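11R-lipoxygenase (Gersemia fruticosa, PDB 3VF1) probably inserts molecular oxygen into a polyunsaturated fatty acid at a non-heme iron centre, as lipoxygenases do, in a calcium-dependent manner. Local coordinates at residues Ile317-Thr322 with Leu450-Gly455; Asp325-Thr330 with Pro593-Gln598; Lys312-Ile317 with Val458-Lys463. All coordinates share one frame; numbering follows the deposited sequence.

Contact 1: residues Ile317-Thr322 with Leu450-Gly455; sequences IPTMDT and LSIGGG
Met320 and Ser451 make the hydrogen bond that joins these two loops. The amide N of Met320 meets Ser451 O at 3.0 Å with an N-H...O angle of 156°. Ser451 sits inside the type I turn from Leu450 to Gly453, which is closed by Gly453 N bonding to Leu450 O at 3.0 Å, so the accepting carbonyl is presented by a turn and not by a strand. Thr319 packs CB against the same oxygen, 3.0 Å from Ser451 O, with CG2 a little farther off; the Thr319 hydroxyl bonds instead to the carbonyl O of Arg327.

The van der Waals contacts fall at two places. Met320 sends CG anti to its backbone N (chi1 -174°) and bends at its last torsion, which carries CE to within 3.4 Å of Gly454 N, against bare glycine backbone. At the other end the CG2 methyls of Ile317 and Ile452 meet at 4.0 Å, the two side chains crossing obliquely.

At Gly454, where phi is 104°, a CB would run into the preceding carbonyl and press on Met320 CA. The contact thus ties the linker between helices 445-449 and 456-465 to the 317-322 loop through one backbone hydrogen bond, with methyl groups, not charges, packing beside it.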
loop_
_atom_site.group_PDB
_atom_site.type_symbol
_atom_site.label_atom_id
_atom_site.label_comp_id
_atom_site.label_asym_id
_atom_site.label_seq_id
_atom_site.Cartn_x
_atom_site.Cartn_y
_atom_site.Cartn_z
ATOM N N ILE A 317 -6.150 0.089 -24.875
ATOM C CA ILE A 317 -5.508 1.160 -24.120
ATOM C C ILE A 317 -4.552 1.942 -25.020
ATOM O O ILE A 317 -3.593 1.379 -25.550
ATOM C CB ILE A 317 -4.726 0.609 -22.914
ATOM C CG1 ILE A 317 -5.624 -0.297 -22.065
ATOM C CG2 ILE A 317 -4.163 1.748 -22.077
ATOM C CD1 ILE A 317 -6.864 0.389 -21.529
ATOM N N PRO A 318 -4.811 3.248 -25.195
ATOM C CA PRO A 318 -3.983 4.081 -26.073
ATOM C C PRO A 318 -2.628 4.426 -25.465
ATOM O O PRO A 318 -2.515 4.582 -24.250
ATOM C CB PRO A 318 -4.822 5.350 -26.234
ATOM C CG PRO A 318 -5.597 5.437 -24.972
ATOM C CD PRO A 318 -5.914 4.016 -24.592
ATOM N N THR A 319 -1.613 4.546 -26.314
ATOM C CA THR A 319 -0.281 4.935 -25.873
ATOM C C THR A 319 0.005 6.363 -26.320
ATOM O O THR A 319 -0.651 6.880 -27.223
ATOM C CB THR A 319 0.790 3.999 -26.450
ATOM O OG1 THR A 319 0.655 3.941 -27.875
ATOM C CG2 THR A 319 0.644 2.599 -25.869
ATOM N N MET A 320 0.984 7.000 -25.686
ATOM C CA MET A 320 1.278 8.398 -25.973
ATOM C C MET A 320 1.590 8.598 -27.448
ATOM O O MET A 320 2.393 7.868 -28.031
ATOM C CB MET A 320 2.449 8.895 -25.126
ATOM C CG MET A 320 2.701 10.387 -25.274
ATOM S SD MET A 320 3.690 11.079 -23.939
ATOM C CE MET A 320 2.548 10.926 -22.571
ATOM N N ASP A 321 0.947 9.597 -28.043
ATOM C CA ASP A 321 1.134 9.900 -29.455
ATOM C C ASP A 321 1.181 11.408 -29.675
ATOM O O ASP A 321 0.178 12.030 -30.020
ATOM C CB ASP A 321 0.005 9.288 -30.285
ATOM C CG ASP A 321 0.243 9.412 -31.778
ATOM O OD1 ASP A 321 1.132 10.192 -32.181
ATOM O OD2 ASP A 321 -0.463 8.730 -32.550
ATOM N N THR A 322 2.356 11.988 -29.466
ATOM C CA THR A 322 2.578 13.400 -29.740
ATOM C C THR A 322 3.725 13.521 -30.734
ATOM O O THR A 322 4.499 12.579 -30.904
ATOM C CB THR A 322 2.924 14.183 -28.461
ATOM O OG1 THR A 322 4.206 13.770 -27.970
ATOM C CG2 THR A 322 1.870 13.951 -27.387
ATOM N N LEU A 450 5.593 5.807 -18.516
ATOM C CA LEU A 450 4.844 4.694 -19.089
ATOM C C LEU A 450 4.468 4.972 -20.539
ATOM O O LEU A 450 4.169 6.109 -20.901
ATOM C CB LEU A 450 3.574 4.436 -18.280
ATOM C CG LEU A 450 3.765 3.989 -16.831
ATOM C CD1 LEU A 450 2.412 3.820 -16.163
ATOM C CD2 LEU A 450 4.566 2.697 -16.765
ATOM N N SER A 451 4.476 3.931 -21.366
ATOM C CA SER A 451 4.093 4.085 -22.765
ATOM C C SER A 451 2.587 4.290 -22.900
ATOM O O SER A 451 2.124 4.876 -23.878
ATOM C CB SER A 451 4.553 2.886 -23.598
ATOM O OG SER A 451 3.977 1.681 -23.139
ATOM N N ILE A 452 1.823 3.817 -21.918
ATOM C CA ILE A 452 0.384 4.074 -21.900
ATOM C C ILE A 452 0.092 5.437 -21.282
ATOM O O ILE A 452 -1.065 5.793 -21.066
ATOM C CB ILE A 452 -0.413 2.988 -21.141
ATOM C CG1 ILE A 452 -0.084 3.008 -19.645
ATOM C CG2 ILE A 452 -0.149 1.616 -21.751
ATOM C CD1 ILE A 452 -0.927 2.055 -18.827
ATOM N N GLY A 453 1.147 6.194 -20.994
ATOM C CA GLY A 453 0.993 7.564 -20.547
ATOM C C GLY A 453 0.305 8.375 -21.625
ATOM O O GLY A 453 0.273 7.971 -22.788
ATOM N N GLY A 454 -0.247 9.519 -21.241
ATOM C CA GLY A 454 -0.988 10.352 -22.167
ATOM C C GLY A 454 -2.485 10.234 -21.953
ATOM O O GLY A 454 -3.271 10.813 -22.702
ATOM N N GLY A 455 -2.878 9.478 -20.930
ATOM C CA GLY A 455 -4.281 9.310 -20.595
ATOM C C GLY A 455 -4.669 7.863 -20.358
ATOM O O GLY A 455 -5.595 7.578 -19.603
#

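Contact 2: residues Asp325-Thr330 with Pro593-Gln598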
loop_
_atom_site.group_PDB
_atom_site.type_symbol
_atom_site.label_atom_id
_atom_site.label_comp_id
_atom_site.label_asym_id
_atom_site.label_seq_id
_atom_site.Cartn_x
_atom_site.Cartn_y
_atom_site.Cartn_z
ATOM N N ASP A 325 6.968 12.931 -28.857
ATOM C CA ASP A 325 7.019 11.794 -27.945
ATOM C C ASP A 325 5.991 10.736 -28.327
ATOM O O ASP A 325 4.797 10.902 -28.086
ATOM C CB ASP A 325 6.780 12.261 -26.507
ATOM C CG ASP A 325 7.247 11.249 -25.478
ATOM O OD1 ASP A 325 7.415 10.064 -25.837
ATOM O OD2 ASP A 325 7.445 11.639 -24.307
ATOM N N LYS A 326 6.467 9.648 -28.925
ATOM C CA LYS A 326 5.600 8.540 -29.305
ATOM C C LYS A 326 6.053 7.261 -28.613
ATOM O O LYS A 326 7.228 6.894 -28.671
ATOM C CB LYS A 326 5.612 8.339 -30.821
ATOM C CG LYS A 326 5.112 9.537 -31.608
ATOM C CD LYS A 326 4.902 9.188 -33.074
ATOM C CE LYS A 326 4.363 10.373 -33.860
ATOM N NZ LYS A 326 5.343 11.494 -33.942
ATOM N N ARG A 327 5.115 6.588 -27.957
ATOM C CA ARG A 327 5.419 5.361 -27.236
ATOM C C ARG A 327 4.510 4.237 -27.708
ATOM O O ARG A 327 3.439 4.481 -28.265
ATOM C CB ARG A 327 5.261 5.580 -25.732
ATOM C CG ARG A 327 6.089 6.738 -25.207
ATOM C CD ARG A 327 5.737 7.085 -23.774
ATOM N NE ARG A 327 6.361 8.336 -23.360
ATOM C CZ ARG A 327 6.132 8.939 -22.199
ATOM N NH1 ARG A 327 5.287 8.411 -21.325
ATOM N NH2 ARG A 327 6.748 10.076 -21.914
ATOM N N TYR A 328 4.944 3.002 -27.486
ATOM C CA TYR A 328 4.216 1.846 -27.984
ATOM C C TYR A 328 4.088 0.762 -26.927
ATOM O O TYR A 328 4.875 0.698 -25.982
ATOM C CB TYR A 328 4.923 1.279 -29.216
ATOM C CG TYR A 328 5.110 2.288 -30.322
ATOM C CD1 TYR A 328 6.194 3.155 -30.318
ATOM C CD2 TYR A 328 4.201 2.379 -31.367
ATOM C CE1 TYR A 328 6.368 4.083 -31.326
ATOM C CE2 TYR A 328 4.369 3.304 -32.380
ATOM C CZ TYR A 328 5.454 4.153 -32.353
ATOM O OH TYR A 328 5.626 5.077 -33.357
ATOM N N ILE A 329 3.079 -0.083 -27.098
ATOM C CA ILE A 329 2.885 -1.246 -26.250
ATOM C C ILE A 329 2.075 -2.261 -27.038
ATOM O O ILE A 329 1.357 -1.904 -27.969
ATOM C CB ILE A 329 2.137 -0.892 -24.945
ATOM C CG1 ILE A 329 2.439 -1.921 -23.852
ATOM C CG2 ILE A 329 0.633 -0.806 -25.190
ATOM C CD1 ILE A 329 3.888 -1.945 -23.403
ATOM N N THR A 330 2.198 -3.529 -26.669
ATOM C CA THR A 330 1.435 -4.580 -27.320
ATOM C C THR A 330 0.478 -5.196 -26.307
ATOM O O THR A 330 0.240 -4.625 -25.243
ATOM C CB THR A 330 2.361 -5.659 -27.915
ATOM O OG1 THR A 330 2.956 -6.431 -26.863
ATOM C CG2 THR A 330 3.454 -5.017 -28.755
ATOM N N PRO A 593 11.276 -2.863 -18.737
ATOM C CA PRO A 593 11.092 -1.614 -19.487
ATOM C C PRO A 593 9.767 -0.930 -19.164
ATOM O O PRO A 593 8.752 -1.607 -19.002
ATOM C CB PRO A 593 11.108 -2.074 -20.948
ATOM C CG PRO A 593 11.818 -3.382 -20.938
ATOM C CD PRO A 593 11.491 -4.016 -19.627
ATOM N N THR A 594 9.781 0.396 -19.076
ATOM C CA THR A 594 8.576 1.158 -18.768
ATOM C C THR A 594 7.884 1.638 -20.036
ATOM O O THR A 594 6.668 1.824 -20.054
ATOM C CB THR A 594 8.893 2.377 -17.880
ATOM O OG1 THR A 594 9.826 3.237 -18.547
ATOM C CG2 THR A 594 9.481 1.930 -16.551
ATOM N N LEU A 595 8.660 1.842 -21.094
ATOM C CA LEU A 595 8.101 2.271 -22.369
ATOM C C LEU A 595 8.933 1.767 -23.542
ATOM O O LEU A 595 10.069 1.325 -23.367
ATOM C CB LEU A 595 8.000 3.799 -22.420
ATOM C CG LEU A 595 9.312 4.589 -22.336
ATOM C CD1 LEU A 595 10.053 4.603 -23.666
ATOM C CD2 LEU A 595 9.045 6.014 -21.871
ATOM N N MET A 596 8.351 1.830 -24.734
ATOM C CA MET A 596 9.070 1.546 -25.967
ATOM C C MET A 596 8.872 2.716 -26.922
ATOM O O MET A 596 7.762 3.222 -27.072
ATOM C CB MET A 596 8.565 0.251 -26.602
ATOM C CG MET A 596 8.949 -1.011 -25.841
ATOM S SD MET A 596 10.728 -1.299 -25.804
ATOM C CE MET A 596 10.796 -2.944 -25.104
ATOM N N ARG A 597 9.954 3.149 -27.562
ATOM C CA ARG A 597 9.910 4.316 -28.435
ATOM C C ARG A 597 9.708 3.930 -29.895
ATOM O O ARG A 597 9.520 4.793 -30.751
ATOM C CB ARG A 597 11.196 5.124 -28.295
ATOM C CG ARG A 597 11.356 5.802 -26.951
ATOM C CD ARG A 597 12.646 6.592 -26.909
ATOM N NE ARG A 597 13.810 5.713 -26.975
ATOM C CZ ARG A 597 14.958 6.018 -27.574
ATOM N NH1 ARG A 597 15.120 7.190 -28.174
ATOM N NH2 ARG A 597 15.952 5.142 -27.572
ATOM N N GLN A 598 9.758 2.633 -30.174
ATOM C CA GLN A 598 9.528 2.135 -31.521
ATOM C C GLN A 598 8.501 1.018 -31.475
ATOM O O GLN A 598 8.382 0.325 -30.467
ATOM C CB GLN A 598 10.825 1.604 -32.126
ATOM C CG GLN A 598 11.919 2.646 -32.278
ATOM C CD GLN A 598 11.603 3.658 -33.359
ATOM O OE1 GLN A 598 10.740 3.430 -34.207
ATOM N NE2 GLN A 598 12.299 4.788 -33.333
#
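Tyr328 and Met596 meet through their backbones: Tyr328 N gives a hydrogen bond to Met596 O at 2.9 Å, with an N-H...O angle of 141°. Met596 O also takes a CA-H...O contact from Arg327, whose CA is 3.2 Å away, so two neighbouring residues crowd one carbonyl.

The buried side is around Arg327. Its extended chain carries the guanidinium past Leu595, and from that other segment Leu595 CD2 covers one face of the group, 3.8 Å from Arg327 NE and offset toward the rim. Asp325, two residues earlier in the same segment as the arginine, holds the guanidinium side-on: NE reaches OD1, met from above the carboxylate plane, while Arg327 NH2 forms the salt bridge to Asp325 OD2 at 2.9 Å. NH1 turns to the carbonyls of Leu450 and Asp447, so all three nitrogens have partners. In fold terms, the segment leaving the small hairpin of strands 321-322 and 325-326 is joined here to the loop between helices 582-586 and 609-615, within the lipoxygenase catalytic domain. A leucine in place of Arg327 would probably leave the Asp325 charge without its mate and lose the tie from NH1 to Leu450 O and Asp447 O.

The more solvent-exposed side belongs to Tyr328 and Gln598. With CG anti to its carbonyl carbon (chi1 -56°), Tyr328 lays its ring beside the other segment, and the ring edge at CE1 comes 3.3 Å from Arg597 O. Tyr328 CD1 is 3.4 Å from Gln598 C. The side chains of Arg597 and Gln598 start away from 325-330; that of Arg597 ends in a salt bridge with Asp225 and a hydrogen bond to Leu616 O.

Contact 3: residues Lys312-Ile317 with Val458-Lys463; sequences KILEGI and VTLMQK
Lys463 and Ile313 lie alongside each other, running in opposite directions, with Lys463 CD 3.8 Å from Ile313 CG1. The lysine leaves its helix with CG anti to the backbone N (chi1 -170°) and stays extended to the end, a straight arm whose ammonium reaches the 3-10 segment 312-314. There Lys463 NZ donates to Ile313 O at 2.9 Å, coming from well above the carbonyl plane and not onto a lone pair, while Glu315 O stands 2.6 Å from Lys463 NZ. A water accepts from NZ as well and is linked weakly to Lys312 O. The ammonium thus has a carbonyl bond and a water bond, with Glu315 O close by, and the Glu315 carboxylate, 6.0 Å from Lys463 NZ at its OE1, is not in contact with it.

The receiving loop is that short 3-10 segment followed by a type II turn from Leu314 to Ile317, in which Gly316 takes a left-handed, positive-phi conformation. It follows strand 306-310 of the five-stranded sheet and packs against helix 456-465, both in the lipoxygenase domain.

Leu460 is turned differently. It crosses Ile313 at about a right angle, its CD1 4.0 Å from Ile313 CG1, and its other methyl meets Leu314, CD2 against CD2, at 4.2 Å. Both Leu460 and Ile313 also touch Ile390 of helix 369-410. Ile317 pushes CD1 past Thr459, the two side chains passing in opposite directions, with Ile317 CD1 3.9 Å from Thr459 CG2.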
loop_
_atom_site.group_PDB
_atom_site.type_symbol
_atom_site.label_atom_id
_atom_site.label_comp_id
_atom_site.label_asym_id
_atom_site.label_seq_id
_atom_site.Cartn_x
_atom_site.Cartn_y
_atom_site.Cartn_z
ATOM N N LYS A 312 -4.287 -9.475 -21.993
ATOM C CA LYS A 312 -5.421 -9.062 -22.808
ATOM C C LYS A 312 -5.963 -7.698 -22.387
ATOM O O LYS A 312 -6.478 -6.948 -23.212
ATOM C CB LYS A 312 -6.535 -10.103 -22.705
ATOM C CG LYS A 312 -7.789 -9.751 -23.482
ATOM C CD LYS A 312 -8.799 -10.886 -23.445
ATOM C CE LYS A 312 -10.005 -10.587 -24.320
ATOM N NZ LYS A 312 -10.946 -11.741 -24.385
ATOM N N ILE A 313 -5.851 -7.381 -21.103
ATOM C CA ILE A 313 -6.452 -6.164 -20.565
ATOM C C ILE A 313 -5.881 -4.895 -21.200
ATOM O O ILE A 313 -6.521 -3.846 -21.182
ATOM C CB ILE A 313 -6.298 -6.086 -19.029
ATOM C CG1 ILE A 313 -7.163 -4.956 -18.470
ATOM C CG2 ILE A 313 -4.835 -5.892 -18.640
ATOM C CD1 ILE A 313 -7.298 -4.975 -16.963
ATOM N N LEU A 314 -4.683 -4.992 -21.768
ATOM C CA LEU A 314 -4.058 -3.843 -22.415
ATOM C C LEU A 314 -4.711 -3.516 -23.754
ATOM O O LEU A 314 -4.454 -2.465 -24.342
ATOM C CB LEU A 314 -2.562 -4.091 -22.616
ATOM C CG LEU A 314 -1.710 -3.981 -21.351
ATOM C CD1 LEU A 314 -0.289 -4.455 -21.612
ATOM C CD2 LEU A 314 -1.712 -2.550 -20.839
ATOM N N GLU A 315 -5.559 -4.419 -24.233
ATOM C CA GLU A 315 -6.237 -4.223 -25.505
ATOM C C GLU A 315 -7.169 -3.017 -25.431
ATOM O O GLU A 315 -8.051 -2.957 -24.576
ATOM C CB GLU A 315 -7.026 -5.480 -25.873
ATOM C CG GLU A 315 -7.232 -5.675 -27.365
ATOM C CD GLU A 315 -7.707 -7.075 -27.707
ATOM O OE1 GLU A 315 -8.183 -7.781 -26.791
ATOM O OE2 GLU A 315 -7.597 -7.471 -28.888
ATOM N N GLY A 316 -6.962 -2.055 -26.326
ATOM C CA GLY A 316 -7.798 -0.870 -26.378
ATOM C C GLY A 316 -7.219 0.319 -25.630
ATOM O O GLY A 316 -7.732 1.432 -25.733
ATOM N N ILE A 317 -6.150 0.089 -24.875
ATOM C CA ILE A 317 -5.508 1.160 -24.120
ATOM C C ILE A 317 -4.552 1.942 -25.020
ATOM O O ILE A 317 -3.593 1.379 -25.550
ATOM C CB ILE A 317 -4.726 0.609 -22.914
ATOM C CG1 ILE A 317 -5.624 -0.297 -22.065
ATOM C CG2 ILE A 317 -4.163 1.748 -22.077
ATOM C CD1 ILE A 317 -6.864 0.389 -21.529
ATOM N N VAL A 458 -4.948 5.988 -16.670
ATOM C CA VAL A 458 -6.172 6.051 -15.880
ATOM C C VAL A 458 -7.198 5.074 -16.439
ATOM O O VAL A 458 -7.918 4.417 -15.691
ATOM C CB VAL A 458 -6.784 7.465 -15.880
ATOM C CG1 VAL A 458 -8.087 7.476 -15.096
ATOM C CG2 VAL A 458 -5.803 8.468 -15.299
ATOM N N THR A 459 -7.253 4.983 -17.762
ATOM C CA THR A 459 -8.191 4.095 -18.435
ATOM C C THR A 459 -7.915 2.635 -18.083
ATOM O O THR A 459 -8.838 1.829 -18.000
ATOM C CB THR A 459 -8.119 4.270 -19.964
ATOM O OG1 THR A 459 -8.361 5.640 -20.303
ATOM C CG2 THR A 459 -9.148 3.390 -20.659
ATOM N N LEU A 460 -6.644 2.300 -17.874
ATOM C CA LEU A 460 -6.266 0.938 -17.514
ATOM C C LEU A 460 -6.786 0.585 -16.125
ATOM O O LEU A 460 -7.242 -0.533 -15.887
ATOM C CB LEU A 460 -4.745 0.770 -17.560
ATOM C CG LEU A 460 -4.218 -0.615 -17.176
ATOM C CD1 LEU A 460 -4.838 -1.695 -18.047
ATOM C CD2 LEU A 460 -2.703 -0.650 -17.276
ATOM N N MET A 461 -6.711 1.544 -15.208
ATOM C CA MET A 461 -7.231 1.348 -13.861
ATOM C C MET A 461 -8.743 1.169 -13.898
ATOM O O MET A 461 -9.287 0.264 -13.266
ATOM C CB MET A 461 -6.875 2.539 -12.974
ATOM C CG MET A 461 -5.390 2.670 -12.688
ATOM S SD MET A 461 -5.049 3.727 -11.273
ATOM C CE MET A 461 -5.684 5.298 -11.858
ATOM N N GLN A 462 -9.413 2.038 -14.644
ATOM C CA GLN A 462 -10.862 1.985 -14.768
ATOM C C GLN A 462 -11.306 0.650 -15.347
ATOM O O GLN A 462 -12.343 0.109 -14.965
ATOM C CB GLN A 462 -11.359 3.124 -15.653
ATOM C CG GLN A 462 -11.154 4.504 -15.053
ATOM C CD GLN A 462 -11.558 5.617 -15.997
ATOM O OE1 GLN A 462 -11.282 5.560 -17.196
ATOM N NE2 GLN A 462 -12.222 6.637 -15.461
ATOM N N LYS A 463 -10.514 0.119 -16.272
ATOM C CA LYS A 463 -10.861 -1.127 -16.940
ATOM C C LYS A 463 -10.782 -2.309 -15.979
ATOM O O LYS A 463 -11.602 -3.225 -16.047
ATOM C CB LYS A 463 -9.946 -1.362 -18.142
ATOM C CG LYS A 463 -10.387 -2.515 -19.027
ATOM C CD LYS A 463 -9.546 -2.606 -20.290
ATOM C CE LYS A 463 -10.023 -3.733 -21.191
ATOM N NZ LYS A 463 -9.173 -3.882 -22.402
HETATM O O HOH W 1 -9.924 -6.648 -23.047
#

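How the contacts relate
Contacts 1 and 3 share Ile317 and also touch where Ile452 packs on Leu460, so helix 456-465 and the linker before it receive successive parts of one loop. Contacts 1 and 2, about 8 Å apart between centres, are joined through Arg327 and by the pairing of strands 321-322 and 325-326. None is wholly core; each mixes buried and exposed residues. The side chains of Ile452 and Leu460 lie about 12 and 11 Å from that of the iron ligand His392, whereas contact 2 is away from the annotated sites. Contact 1 rests on a backbone bond, contact 2 has an arginine whose charge is paired within its own segment, and contact 3 couples aliphatic packing to a lysine bonded to one backbone carbonyl and a water.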